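Local coordinates for protein trigger factor (Thermotoga maritima, PDB 2NSC) that probably acts as a ribosome-associated chaperone that keeps newly made proteins in an open conformation and isomerises peptidyl-prolyl bonds, this chain being its N-terminal, ribosome-binding domain, at residues Arg48-Lys51 with Asn52-Lys55; Asp72-Pro75 with Asp76-Asp80. All coordinates share one frame; numbering follows the deposited sequence.

Interaction 1 of 2, residues Arg48-Lys51 with Asn52-Lys55; sequences RIPK and NVLK
Ile49 and Pro50 meet Val53 and Leu54 at the N-terminus of helix 51-58, where Pro50 takes the N-cap position in the ribosome-binding domain of trigger factor. The tight part is apolar. Ile49 sends CG2 into the fork between the two helical side chains, 3.8 Å from Val53 CG1 and 3.9 Å from Leu54 CG. CG2 reaches them because it stands anti to the backbone N of Ile49 (chi1, measured to CG1, is -49°), while CG1 swings beside that N. The Ile49 and Val53 side chains cross at about a right angle. The other Val53 branch, CG2, lies against the pyrrolidine ring of Pro50 and comes within 3.8 Å of Pro50 CD. Beyond the segments, Val39 and Ile41 pack on Ile49, Phe44 touches both Pro50 and Val53, and Val32 and Leu35 of helix 21-36 cover Leu54; Ile49 and Leu54 are thus buried, whereas Pro50 remains at the surface.

The backbone starts the helix from the same place. Pro50 O takes a nearly straight bond from Leu54 N (3.2 Å, N-H...O 165°), lying in the carbonyl plane, and a weak, more bent one from Val53 N. One residue on, Lys55 N donates to Lys51 O at 3.0 Å, with an angle of 172°.

The looser side is charged. Lys51 and Lys55 run side by side in the same direction, both bent at chi3, with Lys51 NZ and Lys55 NZ 5.5 Å apart. Each has an acidic partner on helix 21-36: Glu28 forms a salt bridge with Lys55, and Asp29 a long, weak ion pair with Lys51. Where the two lysines do touch, the meeting is aliphatic: Lys51 CG lies 3.8 Å from Lys55 CD.

Interaction 2 of 2, residues Asp72-Pro75 with Asp76-Asp80; sequences DLIP and DTLKD
The short, weakly bonded helix 74-77 follows helix 62-71, and its single turn is held by a side chain as well as by backbone. Ile74 O accepts twice from Thr77. Thr77 OG1 donates to Ile74 O at 2.5 Å, in the carbonyl plane and on a lone pair, whereas Thr77 N reaches the same Ile74 O at 2.7 Å from 39° above that plane. With chi1 at 67°, OG1 sits between the backbone N and the carbonyl carbon, which turns it back toward the carbonyl of Ile74. Tyr17 OH of strand 12-18 is hydrogen-bonded to the same OG1. Next along, Leu78 N donates to Pro75 O at 3.0 Å.

Apolar contact runs alongside: Ile74 CG2 lies 3.9 Å from Leu78 CD1, the two side chains pointing the same way, and both also touch Tyr17. A water bridges Asp72 O and Asp76 N, 2.6 Å from the latter. A valine in place of Thr77 would probably leave Ile74 O with the backbone donor alone and cost the polar tie to Tyr17 OH on strand 12-18. Both backbone bonds across the turn are i+3 to i and come from above the carbonyl plane, which implies a tight turn and, at Ile74 O, a lone pair in the carbonyl plane taken by the hydroxyl.

Neither contact is fully interior: interaction 1 is partly buried, with Ile49 and Leu54 enclosed, whereas interaction 2 is a surface contact in which Leu78 alone is buried. Their centres lie 29 Å apart on opposite sides of the chain's centre, and their nearest atoms stay about 15 Å from each other. They also secure different elements, residues 48-55 packing on helix 21-36 and residues 72-80 on strand 12-18. The chemistry follows: a helix that continues has i+4 backbone bonds and apolar packing of Ile49 and Pro50 on Val53 and of Ile49 on Leu54, while the brief turn relies on i+3 bonds, a threonine hydroxyl and a bridging water.

Interaction 1 of 2, residues Arg48-Lys51 with Asn52-Lys55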
loop_
_atom_site.group_PDB
_atom_site.type_symbol
_atom_site.label_atom_id
_atom_site.label_comp_id
_atom_site.label_asym_id
_atom_site.label_seq_id
_atom_site.Cartn_x
_atom_site.Cartn_y
_atom_site.Cartn_z
ATOM N N ARG A 48 -19.329 10.383 0.396
ATOM C CA ARG A 48 -19.208 10.609 -1.044
ATOM C C ARG A 48 -17.942 11.360 -1.446
ATOM O O ARG A 48 -17.891 11.956 -2.523
ATOM C CB ARG A 48 -20.453 11.340 -1.596
ATOM C CG ARG A 48 -21.819 10.741 -1.191
ATOM C CD ARG A 48 -22.124 9.412 -1.867
ATOM N NE ARG A 48 -21.897 9.493 -3.306
ATOM C CZ ARG A 48 -22.806 9.843 -4.215
ATOM N NH1 ARG A 48 -24.051 10.137 -3.866
ATOM N NH2 ARG A 48 -22.458 9.883 -5.492
ATOM N N ILE A 49 -16.920 11.352 -0.599
ATOM C CA ILE A 49 -15.687 12.073 -0.947
ATOM C C ILE A 49 -14.942 11.311 -2.063
ATOM O O ILE A 49 -14.653 10.130 -1.906
ATOM C CB ILE A 49 -14.759 12.300 0.276
ATOM C CG1 ILE A 49 -15.535 12.880 1.471
ATOM C CG2 ILE A 49 -13.592 13.213 -0.111
ATOM C CD1 ILE A 49 -14.807 12.767 2.820
ATOM N N PRO A 50 -14.657 11.975 -3.203
ATOM C CA PRO A 50 -13.881 11.302 -4.258
ATOM C C PRO A 50 -12.472 10.873 -3.802
ATOM O O PRO A 50 -11.880 11.535 -2.940
ATOM C CB PRO A 50 -13.795 12.366 -5.372
ATOM C CG PRO A 50 -14.947 13.287 -5.113
ATOM C CD PRO A 50 -15.047 13.335 -3.609
ATOM N N LYS A 51 -11.965 9.776 -4.373
ATOM C CA LYS A 51 -10.599 9.277 -4.107
ATOM C C LYS A 51 -9.511 10.360 -4.234
ATOM O O LYS A 51 -8.635 10.468 -3.374
ATOM C CB LYS A 51 -10.262 8.059 -4.997
ATOM C CG LYS A 51 -8.786 7.604 -4.908
ATOM C CD LYS A 51 -8.560 6.143 -5.286
ATOM C CE LYS A 51 -8.733 5.896 -6.765
ATOM N NZ LYS A 51 -8.331 4.501 -7.131
ATOM N N ASN A 52 -9.583 11.150 -5.304
ATOM C CA ASN A 52 -8.620 12.225 -5.577
ATOM C C ASN A 52 -8.527 13.290 -4.500
ATOM O O ASN A 52 -7.467 13.888 -4.278
ATOM C CB ASN A 52 -8.967 12.898 -6.903
ATOM C CG ASN A 52 -8.680 12.011 -8.080
ATOM O OD1 ASN A 52 -7.782 11.153 -8.022
ATOM N ND2 ASN A 52 -9.437 12.201 -9.162
ATOM N N VAL A 53 -9.661 13.535 -3.860
ATOM C CA VAL A 53 -9.778 14.536 -2.821
ATOM C C VAL A 53 -9.115 13.994 -1.560
ATOM O O VAL A 53 -8.327 14.688 -0.919
ATOM C CB VAL A 53 -11.254 14.889 -2.582
ATOM C CG1 VAL A 53 -11.401 15.968 -1.510
ATOM C CG2 VAL A 53 -11.892 15.346 -3.897
ATOM N N LEU A 54 -9.402 12.739 -1.229
ATOM C CA LEU A 54 -8.772 12.100 -0.077
ATOM C C LEU A 54 -7.242 12.086 -0.196
ATOM O O LEU A 54 -6.538 12.499 0.731
ATOM C CB LEU A 54 -9.344 10.701 0.141
ATOM C CG LEU A 54 -10.789 10.677 0.653
ATOM C CD1 LEU A 54 -11.350 9.285 0.571
ATOM C CD2 LEU A 54 -10.892 11.196 2.081
ATOM N N LYS A 55 -6.736 11.662 -1.351
ATOM C CA LYS A 55 -5.297 11.635 -1.612
ATOM C C LYS A 55 -4.660 13.006 -1.458
ATOM O O LYS A 55 -3.512 13.103 -1.018
ATOM C CB LYS A 55 -5.014 11.079 -3.006
ATOM C CG LYS A 55 -5.685 9.738 -3.243
ATOM C CD LYS A 55 -5.316 9.114 -4.564
ATOM C CE LYS A 55 -4.094 8.233 -4.442
ATOM N NZ LYS A 55 -3.928 7.428 -5.684
#

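Interaction 2 of 2, residues Asp72-Pro75 with Asp76-Asp80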
loop_
_atom_site.group_PDB
_atom_site.type_symbol
_atom_site.label_atom_id
_atom_site.label_comp_id
_atom_site.label_asym_id
_atom_site.label_seq_id
_atom_site.Cartn_x
_atom_site.Cartn_y
_atom_site.Cartn_z
ATOM N N ASP A 72 -3.701 -6.862 4.649
ATOM C CA ASP A 72 -4.815 -7.808 4.806
ATOM C C ASP A 72 -4.837 -8.927 3.764
ATOM O O ASP A 72 -5.721 -9.779 3.790
ATOM C CB ASP A 72 -6.175 -7.075 4.758
ATOM C CG ASP A 72 -6.392 -6.127 5.937
ATOM O OD1 ASP A 72 -5.622 -6.190 6.931
ATOM O OD2 ASP A 72 -7.363 -5.327 5.874
ATOM N N LEU A 73 -3.900 -8.908 2.824
ATOM C CA LEU A 73 -3.856 -9.953 1.817
ATOM C C LEU A 73 -2.988 -11.093 2.314
ATOM O O LEU A 73 -3.083 -12.224 1.829
ATOM C CB LEU A 73 -3.306 -9.419 0.496
ATOM C CG LEU A 73 -4.175 -8.441 -0.295
ATOM C CD1 LEU A 73 -3.411 -7.927 -1.497
ATOM C CD2 LEU A 73 -5.524 -9.086 -0.719
ATOM N N ILE A 74 -2.158 -10.778 3.299
ATOM C CA ILE A 74 -1.106 -11.672 3.734
ATOM C C ILE A 74 -1.626 -12.945 4.414
ATOM O O ILE A 74 -1.339 -14.025 3.924
ATOM C CB ILE A 74 -0.041 -10.950 4.567
ATOM C CG1 ILE A 74 0.583 -9.832 3.719
ATOM C CG2 ILE A 74 1.033 -11.965 5.058
ATOM C CD1 ILE A 74 1.628 -9.013 4.435
ATOM N N PRO A 75 -2.414 -12.821 5.515
ATOM C CA PRO A 75 -2.881 -14.007 6.242
ATOM C C PRO A 75 -3.407 -15.136 5.370
ATOM O O PRO A 75 -3.154 -16.306 5.656
ATOM C CB PRO A 75 -3.996 -13.447 7.133
ATOM C CG PRO A 75 -3.502 -12.071 7.458
ATOM C CD PRO A 75 -2.908 -11.584 6.155
ATOM N N ASP A 76 -4.107 -14.795 4.303
ATOM C CA ASP A 76 -4.697 -15.802 3.447
ATOM C C ASP A 76 -3.629 -16.609 2.700
ATOM O O ASP A 76 -3.843 -17.794 2.378
ATOM C CB ASP A 76 -5.663 -15.141 2.472
ATOM C CG ASP A 76 -6.567 -16.134 1.800
ATOM O OD1 ASP A 76 -6.087 -16.806 0.861
ATOM O OD2 ASP A 76 -7.745 -16.250 2.213
ATOM N N THR A 77 -2.486 -15.975 2.427
ATOM C CA THR A 77 -1.371 -16.644 1.749
ATOM C C THR A 77 -0.645 -17.624 2.670
ATOM O O THR A 77 0.168 -18.442 2.213
ATOM C CB THR A 77 -0.350 -15.634 1.187
ATOM O OG1 THR A 77 0.290 -14.962 2.272
ATOM C CG2 THR A 77 -1.032 -14.621 0.310
ATOM N N LEU A 78 -0.938 -17.535 3.965
ATOM C CA LEU A 78 -0.268 -18.366 4.949
ATOM C C LEU A 78 -1.190 -19.410 5.572
ATOM O O LEU A 78 -0.742 -20.172 6.428
ATOM C CB LEU A 78 0.346 -17.507 6.061
ATOM C CG LEU A 78 1.344 -16.410 5.674
ATOM C CD1 LEU A 78 1.571 -15.446 6.814
ATOM C CD2 LEU A 78 2.649 -16.992 5.228
ATOM N N LYS A 79 -2.462 -19.443 5.165
ATOM C CA LYS A 79 -3.427 -20.340 5.790
ATOM C C LYS A 79 -3.086 -21.847 5.625
ATOM O O LYS A 79 -3.634 -22.674 6.335
ATOM C CB LYS A 79 -4.859 -20.022 5.333
ATOM C CG LYS A 79 -5.164 -20.380 3.895
ATOM C CD LYS A 79 -6.584 -20.037 3.520
ATOM C CE LYS A 79 -6.752 -20.069 2.003
ATOM N NZ LYS A 79 -8.183 -20.016 1.557
ATOM N N ASP A 80 -2.176 -22.172 4.703
ATOM C CA ASP A 80 -1.679 -23.546 4.503
ATOM C C ASP A 80 -0.481 -23.904 5.416
ATOM O O ASP A 80 0.005 -25.035 5.419
ATOM C CB ASP A 80 -1.301 -23.764 3.030
ATOM C CG ASP A 80 -0.201 -22.801 2.539
ATOM O OD1 ASP A 80 -0.033 -21.685 3.099
ATOM O OD2 ASP A 80 0.501 -23.161 1.565
HETATM O O HOH W 1 -5.520 -12.556 4.243
#